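Local coordinates for protein beta-glucuronidase (uncultured Clostridium sp., PDB 6U7J) that probably hydrolyses beta-D-glucuronides, a gut bacterial glycoside hydrolase activity linked to the reactivation of estrogens from their conjugates, at residues R469-E481 and E520-E534. Sequence-based numbering, arbitrary orientation.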
ATOM      1  N   ARG B 469       8.889 -22.088 -16.751  1.00 30.48           N
ATOM      2  CA  ARG B 469       8.407 -21.385 -17.929  1.00 31.65           C
ATOM      3  C   ARG B 469       7.572 -20.199 -17.492  1.00 33.03           C
ATOM      4  O   ARG B 469       6.641 -20.358 -16.700  1.00 34.40           O
ATOM      5  CB  ARG B 469       7.580 -22.317 -18.825  1.00 32.25           C
ATOM      6  CG  ARG B 469       8.439 -23.205 -19.731  1.00 33.24           C
ATOM      7  CD  ARG B 469       9.291 -22.342 -20.626  1.00 34.68           C
ATOM      8  NE  ARG B 469      10.218 -23.078 -21.475  1.00 32.06           N
ATOM      9  CZ  ARG B 469      11.525 -23.161 -21.243  1.00 42.36           C
ATOM     10  NH1 ARG B 469      12.048 -22.576 -20.166  1.00 38.40           N
ATOM     11  NH2 ARG B 469      12.318 -23.816 -22.089  1.00 35.52           N
ATOM     12  N   TYR B 470       7.894 -19.025 -18.023  1.00 33.38           N
ATOM     13  CA  TYR B 470       7.283 -17.775 -17.607  1.00 32.27           C
ATOM     14  C   TYR B 470       6.741 -17.027 -18.814  1.00 36.08           C
ATOM     15  O   TYR B 470       7.023 -15.844 -19.042  1.00 34.92           O
ATOM     16  CB  TYR B 470       8.283 -16.921 -16.844  1.00 31.99           C
ATOM     17  CG  TYR B 470       8.696 -17.491 -15.521  1.00 30.20           C
ATOM     18  CD1 TYR B 470       7.958 -17.226 -14.383  1.00 27.91           C
ATOM     19  CD2 TYR B 470       9.838 -18.284 -15.400  1.00 34.75           C
ATOM     20  CE1 TYR B 470       8.327 -17.712 -13.160  1.00 30.25           C
ATOM     21  CE2 TYR B 470      10.234 -18.785 -14.157  1.00 33.18           C
ATOM     22  CZ  TYR B 470       9.464 -18.491 -13.044  1.00 32.67           C
ATOM     23  OH  TYR B 470       9.801 -18.962 -11.806  1.00 36.46           O
ATOM     24  N   PHE B 471       5.962 -17.734 -19.625  1.00 34.29           N
ATOM     25  CA  PHE B 471       5.226 -17.068 -20.681  1.00 35.14           C
ATOM     26  C   PHE B 471       4.249 -16.074 -20.067  1.00 32.54           C
ATOM     27  O   PHE B 471       3.583 -16.365 -19.073  1.00 32.97           O
ATOM     28  CB  PHE B 471       4.512 -18.102 -21.545  1.00 35.93           C
ATOM     29  CG  PHE B 471       5.462 -18.975 -22.343  1.00 36.06           C
ATOM     30  CD1 PHE B 471       6.283 -18.421 -23.316  1.00 38.01           C
ATOM     31  CD2 PHE B 471       5.541 -20.334 -22.112  1.00 34.41           C
ATOM     32  CE1 PHE B 471       7.160 -19.220 -24.052  1.00 39.11           C
ATOM     33  CE2 PHE B 471       6.409 -21.134 -22.846  1.00 36.01           C
ATOM     34  CZ  PHE B 471       7.211 -20.577 -23.817  1.00 33.81           C
ATOM     35  N   GLY B 472       4.184 -14.886 -20.655  1.00 31.45           N
ATOM     36  CA  GLY B 472       3.442 -13.784 -20.073  1.00 36.49           C
ATOM     37  C   GLY B 472       4.223 -12.958 -19.068  1.00 37.87           C
ATOM     38  O   GLY B 472       3.683 -11.969 -18.552  1.00 31.28           O
ATOM     39  N   TRP B 473       5.464 -13.355 -18.744  1.00 32.40           N
ATOM     40  CA  TRP B 473       6.292 -12.569 -17.842  1.00 33.54           C
ATOM     41  C   TRP B 473       7.678 -12.333 -18.433  1.00 34.53           C
ATOM     42  O   TRP B 473       7.955 -11.236 -18.917  1.00 35.56           O
ATOM     43  CB  TRP B 473       6.397 -13.231 -16.465  1.00 31.93           C
ATOM     44  CG  TRP B 473       6.953 -12.259 -15.477  1.00 34.65           C
ATOM     45  CD1 TRP B 473       8.224 -12.227 -14.983  1.00 32.89           C
ATOM     46  CD2 TRP B 473       6.270 -11.129 -14.912  1.00 35.92           C
ATOM     47  NE1 TRP B 473       8.363 -11.170 -14.122  1.00 35.08           N
ATOM     48  CE2 TRP B 473       7.182 -10.474 -14.067  1.00 32.90           C
ATOM     49  CE3 TRP B 473       4.969 -10.619 -15.030  1.00 30.59           C
ATOM     50  CZ2 TRP B 473       6.843  -9.323 -13.351  1.00 33.46           C
ATOM     51  CZ3 TRP B 473       4.630  -9.480 -14.307  1.00 30.28           C
ATOM     52  CH2 TRP B 473       5.558  -8.847 -13.478  1.00 28.36           C
ATOM     53  N   TYR B 474       8.565 -13.337 -18.393  1.00 33.61           N
ATOM     54  CA  TYR B 474       9.886 -13.173 -18.999  1.00 33.30           C
ATOM     55  C   TYR B 474       9.833 -13.266 -20.521  1.00 35.19           C
ATOM     56  O   TYR B 474      10.699 -12.699 -21.198  1.00 36.67           O
ATOM     57  CB  TYR B 474      10.882 -14.206 -18.440  1.00 33.70           C
ATOM     58  CG  TYR B 474      11.206 -13.961 -16.990  1.00 35.56           C
ATOM     59  CD1 TYR B 474      11.596 -12.691 -16.551  1.00 38.34           C
ATOM     60  CD2 TYR B 474      11.101 -14.982 -16.047  1.00 34.67           C
ATOM     61  CE1 TYR B 474      11.883 -12.449 -15.208  1.00 34.74           C
ATOM     62  CE2 TYR B 474      11.375 -14.752 -14.711  1.00 32.58           C
ATOM     63  CZ  TYR B 474      11.756 -13.482 -14.298  1.00 31.29           C
ATOM     64  OH  TYR B 474      12.027 -13.250 -12.978  1.00 41.27           O
ATOM     65  N   VAL B 475       8.834 -13.961 -21.068  1.00 37.68           N
ATOM     66  CA  VAL B 475       8.604 -14.038 -22.509  1.00 36.21           C
ATOM     67  C   VAL B 475       7.227 -13.457 -22.804  1.00 34.29           C
ATOM     68  O   VAL B 475       6.218 -13.929 -22.262  1.00 37.36           O
ATOM     69  CB  VAL B 475       8.704 -15.482 -23.032  1.00 34.49           C
ATOM     70  CG1 VAL B 475       8.268 -15.539 -24.491  1.00 33.77           C
ATOM     71  CG2 VAL B 475      10.122 -15.994 -22.877  1.00 36.44           C
ATOM     72  N   GLY B 476       7.178 -12.463 -23.688  1.00 34.49           N
ATOM     73  CA  GLY B 476       5.922 -11.816 -24.006  1.00 36.89           C
ATOM     74  C   GLY B 476       5.260 -11.164 -22.803  1.00 39.74           C
ATOM     75  O   GLY B 476       4.077 -11.405 -22.547  1.00 35.73           O
ATOM     76  N   ALA B 477       6.009 -10.352 -22.051  1.00 34.61           N
ATOM     77  CA  ALA B 477       5.446  -9.707 -20.871  1.00 36.89           C
ATOM     78  C   ALA B 477       4.219  -8.897 -21.252  1.00 37.61           C
ATOM     79  O   ALA B 477       4.277  -8.049 -22.144  1.00 38.98           O
ATOM     80  CB  ALA B 477       6.478  -8.798 -20.202  1.00 33.85           C
ATOM     81  N   GLY B 478       3.103  -9.163 -20.579  1.00 39.07           N
ATOM     82  CA  GLY B 478       1.897  -8.401 -20.776  1.00 37.75           C
ATOM     83  C   GLY B 478       0.956  -8.931 -21.840  1.00 38.45           C
ATOM     84  O   GLY B 478      -0.214  -8.546 -21.840  1.00 36.41           O
ATOM     85  N   LYS B 479       1.425  -9.810 -22.737  1.00 41.72           N
ATOM     86  CA  LYS B 479       0.615 -10.285 -23.872  1.00 43.52           C
ATOM     87  C   LYS B 479      -0.145 -11.543 -23.457  1.00 41.54           C
ATOM     88  O   LYS B 479       0.251 -12.682 -23.734  1.00 41.65           O
ATOM     89  CB  LYS B 479       1.488 -10.539 -25.099  1.00 39.01           C
ATOM     90  CG  LYS B 479       2.641  -9.550 -25.295  1.00 42.33           C
ATOM     91  CD  LYS B 479       2.178  -8.313 -26.073  1.00 58.50           C
ATOM     92  CE  LYS B 479       3.339  -7.590 -26.750  1.00 59.25           C
ATOM     93  NZ  LYS B 479       4.304  -8.579 -27.338  1.00 60.97           N
ATOM     94  N   ILE B 480      -1.290 -11.317 -22.814  1.00 35.41           N
ATOM     95  CA  ILE B 480      -2.065 -12.401 -22.218  1.00 38.09           C
ATOM     96  C   ILE B 480      -2.451 -13.438 -23.264  1.00 39.81           C
ATOM     97  O   ILE B 480      -2.421 -14.649 -23.003  1.00 37.19           O
ATOM     98  CB  ILE B 480      -3.290 -11.810 -21.498  1.00 41.08           C
ATOM     99  CG1 ILE B 480      -2.819 -11.045 -20.256  1.00 36.78           C
ATOM    100  CG2 ILE B 480      -4.339 -12.882 -21.156  1.00 35.76           C
ATOM    101  CD1 ILE B 480      -3.909 -10.272 -19.574  1.00 43.48           C
ATOM    102  N   GLU B 481      -2.772 -12.982 -24.479  1.00 40.01           N
ATOM    103  CA  GLU B 481      -3.307 -13.843 -25.532  1.00 42.79           C
ATOM    104  C   GLU B 481      -2.266 -14.813 -26.092  1.00 44.25           C
ATOM    105  O   GLU B 481      -2.647 -15.823 -26.697  1.00 40.98           O
ATOM    106  CB  GLU B 481      -3.892 -12.977 -26.664  1.00 39.97           C
ATOM    107  CG  GLU B 481      -2.899 -11.951 -27.261  1.00 51.23           C
ATOM    108  CD  GLU B 481      -2.595 -10.750 -26.335  1.00 52.60           C
ATOM    109  OE1 GLU B 481      -3.332 -10.538 -25.334  1.00 50.75           O
ATOM    110  OE2 GLU B 481      -1.612 -10.023 -26.613  1.00 55.76           O
ATOM    111  N   GLU B 520      -6.149  -5.041 -16.838  1.00 33.03           N
ATOM    112  CA  GLU B 520      -5.024  -5.434 -15.996  1.00 31.11           C
ATOM    113  C   GLU B 520      -3.692  -5.140 -16.673  1.00 31.86           C
ATOM    114  O   GLU B 520      -3.593  -5.071 -17.901  1.00 28.86           O
ATOM    115  CB  GLU B 520      -5.127  -6.929 -15.642  1.00 30.48           C
ATOM    116  CG  GLU B 520      -4.941  -7.885 -16.817  1.00 30.38           C
ATOM    117  CD  GLU B 520      -6.203  -8.064 -17.663  1.00 42.88           C
ATOM    118  OE1 GLU B 520      -7.200  -8.642 -17.164  1.00 41.17           O
ATOM    119  OE2 GLU B 520      -6.196  -7.625 -18.834  1.00 45.31           O
ATOM    120  N   VAL B 521      -2.659  -4.955 -15.841  1.00 29.26           N
ATOM    121  CA  VAL B 521      -1.287  -4.712 -16.274  1.00 29.35           C
ATOM    122  C   VAL B 521      -0.371  -5.587 -15.433  1.00 28.73           C
ATOM    123  O   VAL B 521      -0.706  -5.965 -14.309  1.00 28.26           O
ATOM    124  CB  VAL B 521      -0.854  -3.239 -16.115  1.00 29.39           C
ATOM    125  CG1 VAL B 521      -1.686  -2.327 -17.004  1.00 27.58           C
ATOM    126  CG2 VAL B 521      -0.944  -2.819 -14.637  1.00 25.43           C
ATOM    127  N   ILE B 522       0.808  -5.898 -15.982  1.00 29.50           N
ATOM    128  CA  ILE B 522       1.799  -6.633 -15.199  1.00 31.31           C
ATOM    129  C   ILE B 522       2.033  -5.905 -13.875  1.00 32.03           C
ATOM    130  O   ILE B 522       2.018  -4.667 -13.821  1.00 29.97           O
ATOM    131  CB  ILE B 522       3.109  -6.800 -15.993  1.00 32.36           C
ATOM    132  CG1 ILE B 522       3.785  -5.448 -16.235  1.00 30.92           C
ATOM    133  CG2 ILE B 522       2.846  -7.513 -17.311  1.00 31.15           C
ATOM    134  CD1 ILE B 522       5.140  -5.539 -16.921  1.00 27.93           C
ATOM    135  N   PHE B 523       2.203  -6.695 -12.801  1.00 28.02           N
ATOM    136  CA  PHE B 523       2.355  -6.286 -11.394  1.00 27.53           C
ATOM    137  C   PHE B 523       1.020  -6.140 -10.677  1.00 27.41           C
ATOM    138  O   PHE B 523       0.978  -6.113  -9.449  1.00 28.85           O
ATOM    139  CB  PHE B 523       3.149  -4.987 -11.240  1.00 28.57           C
ATOM    140  CG  PHE B 523       4.589  -5.115 -11.628  1.00 32.99           C
ATOM    141  CD1 PHE B 523       5.464  -5.853 -10.845  1.00 29.05           C
ATOM    142  CD2 PHE B 523       5.073  -4.502 -12.781  1.00 29.87           C
ATOM    143  CE1 PHE B 523       6.806  -5.985 -11.203  1.00 28.68           C
ATOM    144  CE2 PHE B 523       6.405  -4.644 -13.144  1.00 28.55           C
ATOM    145  CZ  PHE B 523       7.271  -5.379 -12.347  1.00 29.01           C
ATOM    146  N   SER B 524      -0.078  -6.052 -11.413  1.00 28.13           N
ATOM    147  CA  SER B 524      -1.380  -5.956 -10.773  1.00 30.11           C
ATOM    148  C   SER B 524      -1.856  -7.340 -10.347  1.00 28.77           C
ATOM    149  O   SER B 524      -1.448  -8.353 -10.915  1.00 30.27           O
ATOM    150  CB  SER B 524      -2.401  -5.305 -11.715  1.00 28.00           C
ATOM    151  OG  SER B 524      -2.818  -6.212 -12.728  1.00 28.99           O
ATOM    152  N   GLU B 525      -2.726  -7.374  -9.333  1.00 28.39           N
ATOM    153  CA  GLU B 525      -3.227  -8.647  -8.830  1.00 29.47           C
ATOM    154  C   GLU B 525      -4.087  -9.357  -9.861  1.00 32.27           C
ATOM    155  O   GLU B 525      -4.132 -10.590  -9.884  1.00 30.25           O
ATOM    156  CB  GLU B 525      -4.034  -8.441  -7.543  1.00 33.06           C
ATOM    157  CG  GLU B 525      -3.271  -7.810  -6.384  1.00 33.64           C
ATOM    158  CD  GLU B 525      -3.968  -8.005  -5.038  1.00 34.64           C
ATOM    159  OE1 GLU B 525      -4.780  -8.938  -4.928  1.00 35.20           O
ATOM    160  OE2 GLU B 525      -3.718  -7.219  -4.089  1.00 33.13           O
ATOM    161  N   GLU B 526      -4.799  -8.600 -10.702  1.00 28.06           N
ATOM    162  CA  GLU B 526      -5.624  -9.231 -11.725  1.00 30.42           C
ATOM    163  C   GLU B 526      -4.753  -9.912 -12.776  1.00 28.82           C
ATOM    164  O   GLU B 526      -5.092 -10.994 -13.263  1.00 25.80           O
ATOM    165  CB  GLU B 526      -6.555  -8.192 -12.355  1.00 29.11           C
ATOM    166  CG  GLU B 526      -7.625  -7.669 -11.388  1.00 29.82           C
ATOM    167  CD  GLU B 526      -7.103  -6.620 -10.373  1.00 36.75           C
ATOM    168  OE1 GLU B 526      -6.006  -6.036 -10.569  1.00 34.28           O
ATOM    169  OE2 GLU B 526      -7.817  -6.364  -9.377  1.00 40.99           O
ATOM    170  N   TYR B 527      -3.609  -9.310 -13.111  1.00 28.54           N
ATOM    171  CA  TYR B 527      -2.742  -9.900 -14.119  1.00 30.12           C
ATOM    172  C   TYR B 527      -2.175 -11.235 -13.641  1.00 32.49           C
ATOM    173  O   TYR B 527      -2.097 -12.199 -14.419  1.00 31.97           O
ATOM    174  CB  TYR B 527      -1.609  -8.938 -14.488  1.00 30.39           C
ATOM    175  CG  TYR B 527      -0.786  -9.439 -15.645  1.00 31.68           C
ATOM    176  CD1 TYR B 527      -1.084  -9.060 -16.949  1.00 33.47           C
ATOM    177  CD2 TYR B 527       0.261 -10.337 -15.443  1.00 32.85           C
ATOM    178  CE1 TYR B 527      -0.336  -9.544 -18.021  1.00 36.47           C
ATOM    179  CE2 TYR B 527       1.008 -10.825 -16.499  1.00 31.31           C
ATOM    180  CZ  TYR B 527       0.706 -10.430 -17.785  1.00 38.84           C
ATOM    181  OH  TYR B 527       1.448 -10.917 -18.835  1.00 37.25           O
ATOM    182  N   GLN B 528      -1.773 -11.313 -12.370  1.00 30.83           N
ATOM    183  CA  GLN B 528      -1.283 -12.585 -11.845  1.00 30.35           C
ATOM    184  C   GLN B 528      -2.326 -13.679 -12.025  1.00 32.33           C
ATOM    185  O   GLN B 528      -1.995 -14.807 -12.412  1.00 28.72           O
ATOM    186  CB  GLN B 528      -0.913 -12.453 -10.370  1.00 28.37           C
ATOM    187  CG  GLN B 528      -0.153 -13.640  -9.801  1.00 30.02           C
ATOM    188  CD  GLN B 528       0.130 -13.500  -8.311  1.00 31.85           C
ATOM    189  OE1 GLN B 528      -0.728 -13.075  -7.540  1.00 26.21           O
ATOM    190  NE2 GLN B 528       1.336 -13.861  -7.905  1.00 30.20           N
ATOM    191  N   LYS B 529      -3.596 -13.357 -11.768  1.00 29.89           N
ATOM    192  CA  LYS B 529      -4.631 -14.369 -11.892  1.00 31.18           C
ATOM    193  C   LYS B 529      -4.790 -14.821 -13.342  1.00 33.08           C
ATOM    194  O   LYS B 529      -4.886 -16.028 -13.616  1.00 32.83           O
ATOM    195  CB  LYS B 529      -5.949 -13.848 -11.330  1.00 32.23           C
ATOM    196  CG  LYS B 529      -7.068 -14.885 -11.340  1.00 31.94           C
ATOM    197  CD  LYS B 529      -8.335 -14.228 -11.821  1.00 42.16           C
ATOM    198  CE  LYS B 529      -9.591 -15.040 -11.544  1.00 49.16           C
ATOM    199  NZ  LYS B 529     -10.236 -15.438 -12.827  1.00 45.46           N
ATOM    200  N   ARG B 530      -4.801 -13.870 -14.286  1.00 30.55           N
ATOM    201  CA  ARG B 530      -4.986 -14.199 -15.703  1.00 31.61           C
ATOM    202  C   ARG B 530      -3.763 -14.930 -16.266  1.00 32.49           C
ATOM    203  O   ARG B 530      -3.900 -15.876 -17.052  1.00 29.55           O
ATOM    204  CB  ARG B 530      -5.262 -12.925 -16.519  1.00 33.77           C
ATOM    205  CG  ARG B 530      -6.561 -12.156 -16.181  1.00 32.25           C
ATOM    206  CD  ARG B 530      -7.791 -12.861 -16.727  1.00 33.52           C
ATOM    207  NE  ARG B 530      -7.759 -12.910 -18.190  1.00 38.43           N
ATOM    208  CZ  ARG B 530      -7.632 -14.029 -18.900  1.00 37.82           C
ATOM    209  NH1 ARG B 530      -7.543 -15.206 -18.288  1.00 38.03           N
ATOM    210  NH2 ARG B 530      -7.594 -13.970 -20.222  1.00 35.70           N
ATOM    211  N   CYS B 531      -2.560 -14.483 -15.899  1.00 29.61           N
ATOM    212  CA  CYS B 531      -1.353 -15.145 -16.369  1.00 30.33           C
ATOM    213  C   CYS B 531      -1.359 -16.628 -15.992  1.00 31.92           C
ATOM    214  O   CYS B 531      -1.036 -17.493 -16.817  1.00 32.71           O
ATOM    215  CB  CYS B 531      -0.130 -14.427 -15.785  1.00 31.54           C
ATOM    216  SG  CYS B 531       1.466 -15.157 -16.093  1.00 37.78           S
ATOM    217  N   ILE B 532      -1.778 -16.940 -14.762  1.00 31.48           N
ATOM    218  CA  ILE B 532      -1.807 -18.324 -14.297  1.00 32.04           C
ATOM    219  C   ILE B 532      -2.941 -19.103 -14.972  1.00 34.27           C
ATOM    220  O   ILE B 532      -2.767 -20.263 -15.356  1.00 32.38           O
ATOM    221  CB  ILE B 532      -1.908 -18.347 -12.755  1.00 31.95           C
ATOM    222  CG1 ILE B 532      -0.558 -17.950 -12.150  1.00 32.38           C
ATOM    223  CG2 ILE B 532      -2.297 -19.713 -12.222  1.00 28.06           C
ATOM    224  CD1 ILE B 532      -0.579 -17.974 -10.660  1.00 35.04           C
ATOM    225  N   GLU B 533      -4.114 -18.486 -15.124  1.00 33.87           N
ATOM    226  CA  GLU B 533      -5.212 -19.133 -15.848  1.00 38.20           C
ATOM    227  C   GLU B 533      -4.798 -19.599 -17.243  1.00 35.61           C
ATOM    228  O   GLU B 533      -5.120 -20.716 -17.663  1.00 35.30           O
ATOM    229  CB  GLU B 533      -6.377 -18.168 -15.995  1.00 34.97           C
ATOM    230  CG  GLU B 533      -7.302 -18.106 -14.840  1.00 38.40           C
ATOM    231  CD  GLU B 533      -8.257 -16.933 -14.984  1.00 48.56           C
ATOM    232  OE1 GLU B 533      -8.245 -16.248 -16.048  1.00 41.16           O
ATOM    233  OE2 GLU B 533      -9.037 -16.698 -14.036  1.00 52.98           O
ATOM    234  N   GLU B 534      -4.156 -18.711 -18.002  1.00 33.03           N
ATOM    235  CA  GLU B 534      -3.816 -19.022 -19.383  1.00 32.28           C
ATOM    236  C   GLU B 534      -2.777 -20.131 -19.448  1.00 38.20           C
ATOM    237  O   GLU B 534      -2.874 -21.030 -20.295  1.00 36.82           O
ATOM    238  CB  GLU B 534      -3.316 -17.765 -20.090  1.00 34.69           C
ATOM    239  CG  GLU B 534      -4.411 -16.731 -20.365  1.00 34.35           C
ATOM    240  CD  GLU B 534      -5.575 -17.348 -21.103  1.00 37.79           C
ATOM    241  OE1 GLU B 534      -5.341 -17.899 -22.196  1.00 39.24           O
ATOM    242  OE2 GLU B 534      -6.714 -17.307 -20.591  1.00 37.78           O
TER
HETATM  243  O   HOH W   1      -3.316 -17.007 -23.616  1.00 31.15           O
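With CG anti to the backbone N (chi1 -173°), Y527 projects from the first turn of helix 525-540 into the loop 469-479, and W473, its CG likewise anti to N (chi1 -166°), brings its six-membered ring to I522 and F523. The phenol OH of Y527 joins two separate parts of that loop: it donates to G472 O, which lies at the ring edge in plane, through a very short 2.5 Å bond, and it accepts from G478 N at 3.0 Å, a bent bond. Two bonds therefore fix this buried hydroxyl. I522 CG2 lies over one face of the same ring, offset toward the rim, and touches G478 N at 3.7 Å.

W473 presents its edge to the face of F523, a T-shaped pair with planes at 82° and CH2 above the ring centre; its CZ3 meets I522 CB at 3.5 Å. I480 slides past Y527 in the opposite direction, CG1 to CE1 3.7 Å, and sets CG2 against R530 NH2. One water donates both to I480 O and to E534 OE1, bridging the start of helix 480-498 to the third turn of helix 525-540. S524 OG caps helix 525-540 by accepting from Y527 N at 3.2 Å, so the tyrosine that reaches the loop through its OH is also bonded to the cap at its backbone N.

F560 and G561 of a second subunit pack on V521 and I522. The arrangement joins the loop after strand 465-468 to an N-capped helix, neighbouring beta-alpha elements of the family 2 TIM barrel.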